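Local coordinates for protein putative N-acetylmuramoyl-L-alanine amidase,autolysin cwp6 (Peptoclostridium difficile, PDB 5J72) that probably hydrolyses the amide bond between N-acetylmuramic acid and L-alanine in peptidoglycan as a zinc-dependent amidase, and carries CWB2 domains that attach it to the cell wall, at residues 133-138 with 416-421; 184-189 with 377-382; 370-375 with 394-399; 399-404 with 488-493. All coordinates share one frame; numbering follows the deposited sequence.

Contact 1: 133-138 with 416-421; sequences KKLAGA and YQIGDG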
loop_
_atom_site.group_PDB
_atom_site.type_symbol
_atom_site.label_atom_id
_atom_site.label_comp_id
_atom_site.label_asym_id
_atom_site.label_seq_id
_atom_site.Cartn_x
_atom_site.Cartn_y
_atom_site.Cartn_z
ATOM N N LYS A 133 13.239 8.643 0.962
ATOM C CA LYS A 133 14.461 7.879 1.247
ATOM C C LYS A 133 14.433 6.680 0.294
ATOM O O LYS A 133 13.524 5.859 0.381
ATOM C CB LYS A 133 14.445 7.467 2.733
ATOM C CG LYS A 133 15.576 6.464 3.029
ATOM C CD LYS A 133 16.889 7.192 3.238
ATOM C CE LYS A 133 18.024 6.198 3.500
ATOM N NZ LYS A 133 19.326 6.891 3.438
ATOM N N LYS A 134 15.378 6.549 -0.613
ATOM C CA LYS A 134 15.344 5.436 -1.553
ATOM C C LYS A 134 16.176 4.231 -1.038
ATOM O O LYS A 134 17.325 4.406 -0.669
ATOM C CB LYS A 134 15.888 5.897 -2.909
ATOM C CG LYS A 134 15.786 4.809 -3.949
ATOM C CD LYS A 134 16.100 5.332 -5.320
ATOM C CE LYS A 134 15.814 4.252 -6.331
ATOM N NZ LYS A 134 16.517 4.531 -7.600
ATOM N N LEU A 135 15.584 3.038 -0.996
ATOM C CA LEU A 135 16.257 1.807 -0.506
ATOM C C LEU A 135 16.249 0.874 -1.663
ATOM O O LEU A 135 15.241 0.194 -1.927
ATOM C CB LEU A 135 15.456 1.201 0.710
ATOM C CG LEU A 135 15.298 2.194 1.865
ATOM C CD1 LEU A 135 14.399 1.550 3.055
ATOM C CD2 LEU A 135 16.741 2.610 2.441
ATOM N N ALA A 136 17.356 0.807 -2.391
ATOM C CA ALA A 136 17.323 -0.015 -3.581
ATOM C C ALA A 136 18.690 -0.346 -4.088
ATOM O O ALA A 136 19.612 0.442 -3.856
ATOM C CB ALA A 136 16.620 0.787 -4.685
ATOM N N GLY A 137 18.813 -1.467 -4.799
ATOM C CA GLY A 137 20.063 -1.835 -5.460
ATOM C C GLY A 137 19.753 -2.347 -6.874
ATOM O O GLY A 137 18.614 -2.207 -7.340
ATOM N N ALA A 138 20.735 -2.955 -7.554
ATOM C CA ALA A 138 20.603 -3.464 -8.928
ATOM C C ALA A 138 19.552 -4.535 -9.070
ATOM O O ALA A 138 18.836 -4.545 -10.058
ATOM C CB ALA A 138 21.943 -4.018 -9.394
ATOM N N TYR A 416 9.400 6.159 1.740
ATOM C CA TYR A 416 10.512 5.344 1.369
ATOM C C TYR A 416 10.273 4.751 0.027
ATOM O O TYR A 416 9.222 4.127 -0.165
ATOM C CB TYR A 416 10.694 4.163 2.341
ATOM C CG TYR A 416 11.111 4.603 3.724
ATOM C CD1 TYR A 416 12.418 4.476 4.145
ATOM C CD2 TYR A 416 10.181 5.110 4.622
ATOM C CE1 TYR A 416 12.801 4.848 5.460
ATOM C CE2 TYR A 416 10.550 5.476 5.918
ATOM C CZ TYR A 416 11.858 5.339 6.323
ATOM O OH TYR A 416 12.149 5.719 7.633
ATOM N N GLN A 417 11.186 4.899 -0.887
ATOM C CA GLN A 417 11.031 4.301 -2.212
ATOM C C GLN A 417 11.793 2.984 -2.230
ATOM O O GLN A 417 13.017 2.926 -2.096
ATOM C CB GLN A 417 11.600 5.248 -3.282
ATOM C CG GLN A 417 11.705 4.612 -4.644
ATOM C CD GLN A 417 12.215 5.679 -5.648
ATOM O OE1 GLN A 417 12.466 6.816 -5.268
ATOM N NE2 GLN A 417 12.342 5.317 -6.939
ATOM N N ILE A 418 11.064 1.893 -2.398
ATOM C CA ILE A 418 11.659 0.558 -2.402
ATOM C C ILE A 418 12.008 0.075 -3.779
ATOM O O ILE A 418 11.149 0.030 -4.662
ATOM C CB ILE A 418 10.641 -0.450 -1.776
ATOM C CG1 ILE A 418 10.119 0.071 -0.413
ATOM C CG2 ILE A 418 11.305 -1.839 -1.647
ATOM C CD1 ILE A 418 11.260 0.301 0.635
ATOM N N GLY A 419 13.244 -0.299 -3.987
ATOM C CA GLY A 419 13.605 -0.820 -5.273
ATOM C C GLY A 419 13.835 0.286 -6.287
ATOM O O GLY A 419 13.531 1.444 -6.109
ATOM N N ASP A 420 14.427 -0.140 -7.384
ATOM C CA ASP A 420 14.745 0.725 -8.500
ATOM C C ASP A 420 13.776 0.441 -9.690
ATOM O O ASP A 420 13.394 -0.710 -9.909
ATOM C CB ASP A 420 16.170 0.407 -8.960
ATOM C CG ASP A 420 16.609 1.412 -9.991
ATOM O OD1 ASP A 420 16.901 0.999 -11.121
ATOM O OD2 ASP A 420 16.643 2.626 -9.660
ATOM N N GLY A 421 13.390 1.465 -10.435
ATOM C CA GLY A 421 12.534 1.233 -11.597
ATOM C C GLY A 421 11.300 2.100 -11.627
ATOM O O GLY A 421 10.764 2.329 -12.706
HETATM O O HOH W 1 15.808 -2.784 -7.528
#
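Lys134 NZ meets Asp420 OD2 at 2.8 Å, a salt bridge that uses the anti lone pair of the carboxylate oxygen, the one turned away from OD1. The lysine reaches it because its CG stands anti to the backbone N (chi1 -176°) and the rest of the chain runs out extended. Lys134 CD and CE pass over the Gln417 amide, with Lys134 CE 3.7 Å from Gln417 NE2, so apolar methylenes cover a flat polar group. Alongside, the backbones pair in parallel: Gln417 N donates to Lys133 O, Leu135 N to Gln417 O (2.8 Å) and Gly419 N to Leu135 O (2.9 Å). On the face of Leu135, its CD1 lies 3.7 Å from Tyr416 CD1 and also nears Ile418 CD1; helices 140-151 and 375-387 cover this side. Past the strand ends, Ala136 CB sits close against Gly419 C, at 3.3 Å, and a water joins Gly137 O to Asp420 N. Gly419 has backbone angles (phi 80°, psi 167°) that favour glycine. Strand 128-135, which also pairs antiparallel with strand 106-113, adds a fourth parallel strand beside 411-418 to the sheet of the third CWB2 domain, in the order 391-394, 362-370, 411-418, 128-135.

Contact 2: 184-189 with 377-382; sequences ILLANK and SITAGP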
loop_
_atom_site.group_PDB
_atom_site.type_symbol
_atom_site.label_atom_id
_atom_site.label_comp_id
_atom_site.label_asym_id
_atom_site.label_seq_id
_atom_site.Cartn_x
_atom_site.Cartn_y
_atom_site.Cartn_z
ATOM N N ILE A 184 14.478 -9.621 6.264
ATOM C CA ILE A 184 14.382 -10.771 5.400
ATOM C C ILE A 184 15.447 -10.526 4.300
ATOM O O ILE A 184 15.459 -9.469 3.645
ATOM C CB ILE A 184 12.995 -10.850 4.756
ATOM C CG1 ILE A 184 11.964 -11.278 5.821
ATOM C CG2 ILE A 184 13.091 -11.782 3.494
ATOM C CD1 ILE A 184 10.449 -11.157 5.394
ATOM N N LEU A 185 16.361 -11.476 4.126
ATOM C CA LEU A 185 17.317 -11.364 3.020
ATOM C C LEU A 185 16.976 -12.529 2.031
ATOM O O LEU A 185 16.254 -13.448 2.394
ATOM C CB LEU A 185 18.817 -11.535 3.451
ATOM C CG LEU A 185 19.293 -10.391 4.360
ATOM C CD1 LEU A 185 20.758 -10.666 4.812
ATOM C CD2 LEU A 185 19.147 -8.990 3.674
ATOM N N LEU A 186 17.553 -12.489 0.853
ATOM C CA LEU A 186 17.163 -13.468 -0.157
ATOM C C LEU A 186 18.252 -14.435 -0.603
ATOM O O LEU A 186 19.419 -14.058 -0.736
ATOM C CB LEU A 186 16.705 -12.660 -1.411
ATOM C CG LEU A 186 15.593 -11.645 -1.115
ATOM C CD1 LEU A 186 15.289 -10.839 -2.355
ATOM C CD2 LEU A 186 14.361 -12.348 -0.575
ATOM N N ALA A 187 17.821 -15.677 -0.873
ATOM C CA ALA A 187 18.695 -16.752 -1.331
ATOM C C ALA A 187 18.178 -17.310 -2.689
ATOM O O ALA A 187 17.068 -16.978 -3.121
ATOM C CB ALA A 187 18.624 -17.887 -0.343
ATOM N N ASN A 188 19.024 -18.133 -3.330
ATOM C CA ASN A 188 18.658 -18.897 -4.508
ATOM C C ASN A 188 18.447 -20.283 -3.942
ATOM O O ASN A 188 18.750 -20.525 -2.762
ATOM C CB ASN A 188 19.757 -18.866 -5.539
ATOM C CG ASN A 188 19.774 -17.529 -6.220
ATOM O OD1 ASN A 188 18.715 -17.054 -6.654
ATOM N ND2 ASN A 188 20.888 -16.852 -6.379
ATOM N N LYS A 189 17.940 -21.225 -4.731
ATOM C CA LYS A 189 17.690 -22.538 -4.148
ATOM C C LYS A 189 18.941 -23.229 -3.649
ATOM O O LYS A 189 18.890 -23.917 -2.610
ATOM C CB LYS A 189 17.031 -23.479 -5.209
ATOM C CG LYS A 189 16.694 -24.834 -4.626
ATOM C CD LYS A 189 16.274 -25.829 -5.707
ATOM C CE LYS A 189 15.925 -27.125 -5.029
ATOM N NZ LYS A 189 15.645 -28.197 -6.025
ATOM N N SER A 377 7.952 -6.071 -1.915
ATOM C CA SER A 377 7.024 -5.775 -0.801
ATOM C C SER A 377 7.307 -6.755 0.337
ATOM O O SER A 377 7.110 -6.431 1.501
ATOM C CB SER A 377 5.574 -5.919 -1.253
ATOM O OG SER A 377 5.290 -4.837 -2.129
ATOM N N ILE A 378 7.741 -7.980 -0.002
ATOM C CA ILE A 378 8.064 -8.948 1.067
ATOM C C ILE A 378 9.295 -8.450 1.860
ATOM O O ILE A 378 9.252 -8.418 3.073
ATOM C CB ILE A 378 8.425 -10.334 0.435
ATOM C CG1 ILE A 378 7.164 -11.006 -0.094
ATOM C CG2 ILE A 378 8.997 -11.264 1.508
ATOM C CD1 ILE A 378 7.536 -12.244 -0.892
ATOM N N THR A 379 10.360 -8.025 1.154
ATOM C CA THR A 379 11.537 -7.597 1.935
ATOM C C THR A 379 11.274 -6.253 2.634
ATOM O O THR A 379 11.859 -5.986 3.664
ATOM C CB THR A 379 12.773 -7.547 1.057
ATOM O OG1 THR A 379 12.495 -6.656 -0.057
ATOM C CG2 THR A 379 13.142 -8.949 0.561
ATOM N N ALA A 380 10.384 -5.403 2.095
ATOM C CA ALA A 380 10.092 -4.139 2.785
ATOM C C ALA A 380 9.220 -4.387 3.987
ATOM O O ALA A 380 9.171 -3.573 4.897
ATOM C CB ALA A 380 9.365 -3.193 1.798
ATOM N N GLY A 381 8.508 -5.525 4.001
ATOM C CA GLY A 381 7.542 -5.764 5.082
ATOM C C GLY A 381 8.056 -5.617 6.494
ATOM O O GLY A 381 7.410 -4.948 7.324
ATOM N N PRO A 382 9.198 -6.253 6.852
ATOM C CA PRO A 382 9.740 -6.149 8.244
ATOM C C PRO A 382 10.035 -4.680 8.656
ATOM O O PRO A 382 9.902 -4.288 9.789
ATOM C CB PRO A 382 11.000 -7.070 8.178
ATOM C CG PRO A 382 10.622 -8.071 7.159
ATOM C CD PRO A 382 9.967 -7.232 6.058
HETATM O O HOH W 2 13.602 -6.900 5.654
#
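This is a buried apolar contact between two CWB2 domains: the edge strand 184-187 of one parallel sheet packs against helix 375-387 of another. The short segments run roughly antiparallel, at 149°, with their axes 7.9 Å apart. Ile184 carries most of it. Its CG1 lies anti to the carbonyl carbon (chi1 -73°), which brings Ile184 CD1 to 3.6 Å from Pro382 CG; branch and proline ring cross at about a right angle. Ile184 CD1 also approaches Ile378 CG2, at 4.1 Å. Further along the strand, Leu186 reaches in with the end of its side chain, and its CD2 comes to 3.8 Å from Thr379 CG2. That threonine turns its methyl to the strand and OG1 back to its own helix, within weak hydrogen-bonding reach of Val375 O and Asp376 O. Ala144 and Ile147 of helix 140-151 also touch the Thr379 side chain, and helix 174-180 lies against both Ile184 and Pro382. Polar linkage is indirect: one water accepts from Ile184 N at 2.9 Å and donates to Thr379 O at 2.8 Å. With methyls and a proline ring meeting, cohesion rests on shape and solvent exclusion, and the water satisfies two buried backbone groups.

Contact 3: 370-375 with 394-399; sequences KSDIIV and TPKTYV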
loop_
_atom_site.group_PDB
_atom_site.type_symbol
_atom_site.label_atom_id
_atom_site.label_comp_id
_atom_site.label_asym_id
_atom_site.label_seq_id
_atom_site.Cartn_x
_atom_site.Cartn_y
_atom_site.Cartn_z
ATOM N N LYS A 370 6.916 -1.246 -6.243
ATOM C CA LYS A 370 6.348 -1.516 -7.548
ATOM C C LYS A 370 5.340 -2.611 -7.405
ATOM O O LYS A 370 5.634 -3.589 -6.725
ATOM C CB LYS A 370 7.478 -1.975 -8.473
ATOM C CG LYS A 370 8.444 -0.830 -8.811
ATOM C CD LYS A 370 9.649 -1.308 -9.703
ATOM C CE LYS A 370 10.580 -2.235 -8.957
ATOM N NZ LYS A 370 11.531 -2.938 -9.864
ATOM N N SER A 371 4.183 -2.557 -8.080
ATOM C CA SER A 371 3.190 -3.625 -7.889
ATOM C C SER A 371 3.368 -4.767 -8.856
ATOM O O SER A 371 2.582 -5.712 -8.793
ATOM C CB SER A 371 1.787 -3.069 -8.088
ATOM O OG SER A 371 1.735 -2.429 -9.354
ATOM N N ASP A 372 4.353 -4.707 -9.757
ATOM C CA ASP A 372 4.521 -5.826 -10.702
ATOM C C ASP A 372 5.317 -6.980 -10.150
ATOM O O ASP A 372 5.357 -8.023 -10.782
ATOM C CB ASP A 372 5.192 -5.385 -12.026
ATOM C CG ASP A 372 6.495 -4.632 -11.865
ATOM O OD1 ASP A 372 7.441 -4.908 -12.628
ATOM O OD2 ASP A 372 6.569 -3.755 -11.011
ATOM N N ILE A 373 5.934 -6.838 -9.012
ATOM C CA ILE A 373 6.682 -7.966 -8.475
ATOM C C ILE A 373 6.197 -8.200 -7.064
ATOM O O ILE A 373 5.523 -7.321 -6.503
ATOM C CB ILE A 373 8.174 -7.650 -8.516
ATOM C CG1 ILE A 373 8.427 -6.276 -7.886
ATOM C CG2 ILE A 373 8.667 -7.664 -9.988
ATOM C CD1 ILE A 373 9.889 -5.941 -7.936
ATOM N N ILE A 374 6.465 -9.324 -6.507
ATOM C CA ILE A 374 6.013 -9.552 -5.142
ATOM C C ILE A 374 7.184 -9.330 -4.126
ATOM O O ILE A 374 6.957 -8.859 -3.031
ATOM C CB ILE A 374 5.579 -11.048 -5.020
ATOM C CG1 ILE A 374 4.316 -11.317 -5.908
ATOM C CG2 ILE A 374 5.314 -11.402 -3.562
ATOM C CD1 ILE A 374 3.126 -10.549 -5.419
ATOM N N VAL A 375 8.417 -9.689 -4.542
ATOM C CA VAL A 375 9.521 -9.758 -3.576
ATOM C C VAL A 375 9.873 -8.429 -2.911
ATOM O O VAL A 375 10.213 -8.477 -1.742
ATOM C CB VAL A 375 10.751 -10.356 -4.288
ATOM C CG1 VAL A 375 11.247 -9.393 -5.390
ATOM C CG2 VAL A 375 11.868 -10.645 -3.268
ATOM N N THR A 394 2.195 0.355 -6.584
ATOM C CA THR A 394 1.657 1.040 -7.758
ATOM C C THR A 394 2.580 0.678 -8.868
ATOM O O THR A 394 3.727 0.284 -8.653
ATOM C CB THR A 394 1.580 2.555 -7.498
ATOM O OG1 THR A 394 0.728 3.156 -8.491
ATOM C CG2 THR A 394 2.976 3.234 -7.514
ATOM N N PRO A 395 2.094 0.754 -10.124
ATOM C CA PRO A 395 3.019 0.395 -11.200
ATOM C C PRO A 395 4.183 1.385 -11.333
ATOM O O PRO A 395 4.115 2.501 -10.851
ATOM C CB PRO A 395 2.091 0.394 -12.468
ATOM C CG PRO A 395 0.733 0.116 -11.912
ATOM C CD PRO A 395 0.722 0.953 -10.631
ATOM N N LYS A 396 5.206 0.984 -12.065
ATOM C CA LYS A 396 6.399 1.837 -12.220
ATOM C C LYS A 396 6.111 3.156 -12.922
ATOM O O LYS A 396 6.752 4.146 -12.622
ATOM C CB LYS A 396 7.450 1.108 -13.075
ATOM C CG LYS A 396 7.933 -0.192 -12.522
ATOM C CD LYS A 396 9.039 -0.691 -13.442
ATOM C CE LYS A 396 8.549 -1.808 -14.303
ATOM N NZ LYS A 396 9.365 -3.026 -14.087
ATOM N N THR A 397 5.124 3.178 -13.856
ATOM C CA THR A 397 4.915 4.397 -14.643
ATOM C C THR A 397 3.726 5.245 -14.275
ATOM O O THR A 397 3.570 6.289 -14.889
ATOM C CB THR A 397 4.849 4.015 -16.153
ATOM O OG1 THR A 397 3.647 3.256 -16.334
ATOM C CG2 THR A 397 6.052 3.150 -16.617
ATOM N N TYR A 398 2.868 4.878 -13.307
ATOM C CA TYR A 398 1.808 5.799 -12.930
ATOM C C TYR A 398 1.293 5.563 -11.531
ATOM O O TYR A 398 1.467 4.464 -10.995
ATOM C CB TYR A 398 0.579 5.707 -13.919
ATOM C CG TYR A 398 -0.111 4.352 -13.945
ATOM C CD1 TYR A 398 0.397 3.305 -14.703
ATOM C CD2 TYR A 398 -1.296 4.136 -13.242
ATOM C CE1 TYR A 398 -0.249 2.073 -14.769
ATOM C CE2 TYR A 398 -1.955 2.905 -13.307
ATOM C CZ TYR A 398 -1.421 1.882 -14.071
ATOM O OH TYR A 398 -2.029 0.660 -14.131
ATOM N N VAL A 399 0.699 6.555 -10.933
ATOM C CA VAL A 399 0.093 6.387 -9.637
ATOM C C VAL A 399 -1.290 5.804 -9.908
ATOM O O VAL A 399 -2.094 6.419 -10.631
ATOM C CB VAL A 399 -0.037 7.707 -8.882
ATOM C CG1 VAL A 399 -0.790 7.493 -7.538
ATOM C CG2 VAL A 399 1.350 8.309 -8.640
HETATM O O HOH W 3 9.884 -4.224 -11.745
#
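Lys370 opens the contact with its aliphatic part: CD presses on Lys396 CG at 3.5 Å, tighter than an ordinary carbon-carbon contact, and the two chains slant across each other. A bend at chi3 (-68°) then turns the Lys370 end aside, and NZ bonds to Asp420 O and to a water. Lys370 CA also lies 3.4 Å from Thr394 O in a CA-H...O contact. At Ser371 the backbone N donates to that same Thr394 O (2.9 Å), from well above the carbonyl plane rather than along a lone pair, and the bond is bent, with 139° at the hydrogen. The serine hydroxyl sits over the Thr394-Pro395 peptide, OG being 3.7 Å from Pro395 CG, and OG is hydrogen-bonded to His347 NE2. Both segments leave the C-terminal ends of neighbouring parallel strands, 362-370 and 391-394, of the third CWB2 domain, and in between the chain runs through helix 375-387, a beta-alpha-beta crossover. Asp372 follows, and its OD1 makes a salt bridge to Lys396 NZ at 3.1 Å, met on the syn side but 31° out of the carboxylate plane. Lys396 bends at chi3 and chi4 to bring its amine there. The water bound by Lys370 NZ also donates to Asp372 OD1 (2.7 Å) and accepts from Lys396 NZ. Lys370 NZ and Lys396 NZ stand 4.7 Å apart, a like-charge pair that the aspartate and the water between them would be expected to ease.

Contact 4: 399-404 with 488-493; sequences VSAYHS and TTEYLR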
loop_
_atom_site.group_PDB
_atom_site.type_symbol
_atom_site.label_atom_id
_atom_site.label_comp_id
_atom_site.label_asym_id
_atom_site.label_seq_id
_atom_site.Cartn_x
_atom_site.Cartn_y
_atom_site.Cartn_z
ATOM N N VAL A 399 0.699 6.555 -10.933
ATOM C CA VAL A 399 0.093 6.387 -9.637
ATOM C C VAL A 399 -1.290 5.804 -9.908
ATOM O O VAL A 399 -2.094 6.419 -10.631
ATOM C CB VAL A 399 -0.037 7.707 -8.882
ATOM C CG1 VAL A 399 -0.790 7.493 -7.538
ATOM C CG2 VAL A 399 1.350 8.309 -8.640
ATOM N N SER A 400 -1.585 4.643 -9.382
ATOM C CA SER A 400 -2.917 4.117 -9.564
ATOM C C SER A 400 -4.026 5.070 -9.085
ATOM O O SER A 400 -3.971 5.729 -8.041
ATOM C CB SER A 400 -3.052 2.774 -8.825
ATOM O OG SER A 400 -4.414 2.379 -8.785
ATOM N N ALA A 401 -5.125 5.151 -9.889
ATOM C CA ALA A 401 -6.254 6.016 -9.524
ATOM C C ALA A 401 -6.910 5.625 -8.231
ATOM O O ALA A 401 -7.499 6.446 -7.536
ATOM C CB ALA A 401 -7.324 5.955 -10.668
ATOM N N TYR A 402 -6.796 4.348 -7.848
ATOM C CA TYR A 402 -7.456 3.920 -6.590
ATOM C C TYR A 402 -6.765 4.556 -5.347
ATOM O O TYR A 402 -7.378 4.593 -4.279
ATOM C CB TYR A 402 -7.373 2.390 -6.482
ATOM C CG TYR A 402 -8.214 1.714 -7.547
ATOM C CD1 TYR A 402 -9.603 1.780 -7.514
ATOM C CD2 TYR A 402 -7.623 1.031 -8.587
ATOM C CE1 TYR A 402 -10.385 1.171 -8.502
ATOM C CE2 TYR A 402 -8.386 0.433 -9.592
ATOM C CZ TYR A 402 -9.763 0.512 -9.543
ATOM O OH TYR A 402 -10.497 -0.069 -10.575
ATOM N N HIS A 403 -5.531 5.044 -5.509
ATOM C CA HIS A 403 -4.809 5.705 -4.388
ATOM C C HIS A 403 -5.168 7.166 -4.244
ATOM O O HIS A 403 -4.806 7.785 -3.252
ATOM C CB HIS A 403 -3.267 5.633 -4.616
ATOM C CG HIS A 403 -2.752 4.234 -4.574
ATOM N ND1 HIS A 403 -3.195 3.321 -3.620
ATOM C CD2 HIS A 403 -1.902 3.569 -5.384
ATOM C CE1 HIS A 403 -2.612 2.151 -3.875
ATOM N NE2 HIS A 403 -1.822 2.274 -4.927
ATOM N N SER A 404 -5.950 7.733 -5.204
ATOM C CA SER A 404 -6.162 9.182 -5.151
ATOM C C SER A 404 -6.679 9.712 -3.888
ATOM O O SER A 404 -6.159 10.713 -3.393
ATOM C CB SER A 404 -7.131 9.624 -6.260
ATOM O OG SER A 404 -6.584 9.244 -7.496
ATOM N N THR A 488 -11.617 3.221 -15.850
ATOM C CA THR A 488 -11.247 3.898 -17.084
ATOM C C THR A 488 -9.965 4.687 -16.898
ATOM O O THR A 488 -9.072 4.715 -17.761
ATOM C CB THR A 488 -12.375 4.920 -17.472
ATOM O OG1 THR A 488 -13.577 4.185 -17.630
ATOM C CG2 THR A 488 -12.006 5.728 -18.780
ATOM N N THR A 489 -9.876 5.412 -15.753
ATOM C CA THR A 489 -8.678 6.203 -15.504
ATOM C C THR A 489 -7.442 5.287 -15.430
ATOM O O THR A 489 -6.376 5.599 -15.988
ATOM C CB THR A 489 -8.868 6.989 -14.134
ATOM O OG1 THR A 489 -9.955 7.895 -14.346
ATOM C CG2 THR A 489 -7.656 7.824 -13.770
ATOM N N GLU A 490 -7.602 4.193 -14.737
ATOM C CA GLU A 490 -6.485 3.256 -14.532
ATOM C C GLU A 490 -5.985 2.739 -15.943
ATOM O O GLU A 490 -4.795 2.687 -16.193
ATOM C CB GLU A 490 -6.991 2.052 -13.746
ATOM C CG GLU A 490 -5.801 1.254 -13.262
ATOM C CD GLU A 490 -5.196 1.914 -11.985
ATOM O OE1 GLU A 490 -5.351 3.135 -11.781
ATOM O OE2 GLU A 490 -4.590 1.194 -11.201
ATOM N N TYR A 491 -6.935 2.397 -16.835
ATOM C CA TYR A 491 -6.516 1.920 -18.171
ATOM C C TYR A 491 -5.810 3.009 -18.902
ATOM O O TYR A 491 -4.712 2.786 -19.443
ATOM C CB TYR A 491 -7.720 1.443 -18.970
ATOM C CG TYR A 491 -7.264 1.039 -20.366
ATOM C CD1 TYR A 491 -6.712 -0.215 -20.598
ATOM C CD2 TYR A 491 -7.297 1.948 -21.419
ATOM C CE1 TYR A 491 -6.186 -0.549 -21.843
ATOM C CE2 TYR A 491 -6.789 1.621 -22.681
ATOM C CZ TYR A 491 -6.231 0.373 -22.883
ATOM O OH TYR A 491 -5.719 0.060 -24.124
ATOM N N LEU A 492 -6.369 4.228 -18.925
ATOM C CA LEU A 492 -5.702 5.302 -19.669
ATOM C C LEU A 492 -4.304 5.601 -19.144
ATOM O O LEU A 492 -3.365 5.838 -19.928
ATOM C CB LEU A 492 -6.562 6.589 -19.597
ATOM C CG LEU A 492 -7.883 6.430 -20.405
ATOM C CD1 LEU A 492 -8.837 7.611 -20.146
ATOM C CD2 LEU A 492 -7.514 6.415 -21.934
ATOM N N ARG A 493 -4.154 5.626 -17.810
ATOM C CA ARG A 493 -2.834 5.930 -17.266
ATOM C C ARG A 493 -1.839 4.839 -17.607
ATOM O O ARG A 493 -0.668 5.162 -17.809
ATOM C CB ARG A 493 -2.889 6.070 -15.727
ATOM C CG ARG A 493 -3.676 7.279 -15.336
ATOM C CD ARG A 493 -3.492 7.607 -13.842
ATOM N NE ARG A 493 -4.124 8.904 -13.591
ATOM C CZ ARG A 493 -4.516 9.313 -12.390
ATOM N NH1 ARG A 493 -4.336 8.537 -11.318
ATOM N NH2 ARG A 493 -5.083 10.501 -12.245
HETATM O O HOH W 4 -4.035 8.556 -8.067
HETATM O O HOH W 5 -6.234 10.430 -9.735
#
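A buried carboxylate receives a donor on each oxygen from consecutive residues of one loop: Glu490 OE2 takes the hydroxyl proton of Ser400 OG at 2.7 Å, and OE1 takes Ala401 N at 2.8 Å on its syn lone pair. Glu490 gets there by a bend at chi2 (80°) that folds the group back to the turn. Ser400 OG also accepts from Tyr402 N, an ST turn, so the hydroxyl that serves the carboxylate is held by its own loop. Tyr402 CD2 comes to 4.0 Å from Glu490 OE2, the ring and carboxylate planes 64° apart. Loop 399-404 belongs to the third CWB2 domain and helix 477-494 to the amidase domain, so the contact forms part of the interface between cell-wall-binding and catalytic modules. One turn on, Arg493 reaches with an extended chain and gives NH1 to Val399 O at 3.2 Å, while NH2 bonds to Val499 O. Thr489 CG2 lies over the centre of the guanidinium, 3.6 Å above its plane, and the same methyl meets Ala401 CB at 3.6 Å. A water donates to both Ser400 O and Ser404 OG and accepts from Arg493 NH1; a second water lies at the guanidinium edge, accepting from NH2.

In the fold
The four contacts string together around the third CWB2 domain. Contact 1 adds strand 128-135 to its sheet, contact 2 packs it against the first CWB2 domain, and the two touch where Ile418 CG1 packs on Ala380 CB, 4.0 Å away. Contact 3 lies within the third CWB2 domain, its centre 12 Å from that of contact 1 and 13 Å from that of contact 4. It meets contact 2 through Val375 CG2 and Leu186 CD1 at 3.5 Å, and shares Val399 with contact 4, whose Glu490 and Arg493 pack on Tyr398. The Ser404 side chain is about 10 Å from the bound sodium ion, that of Pro382 about 11 Å from a bound calcium ion. The zinc site of His460, Glu477 and His530 belongs to the amidase domain.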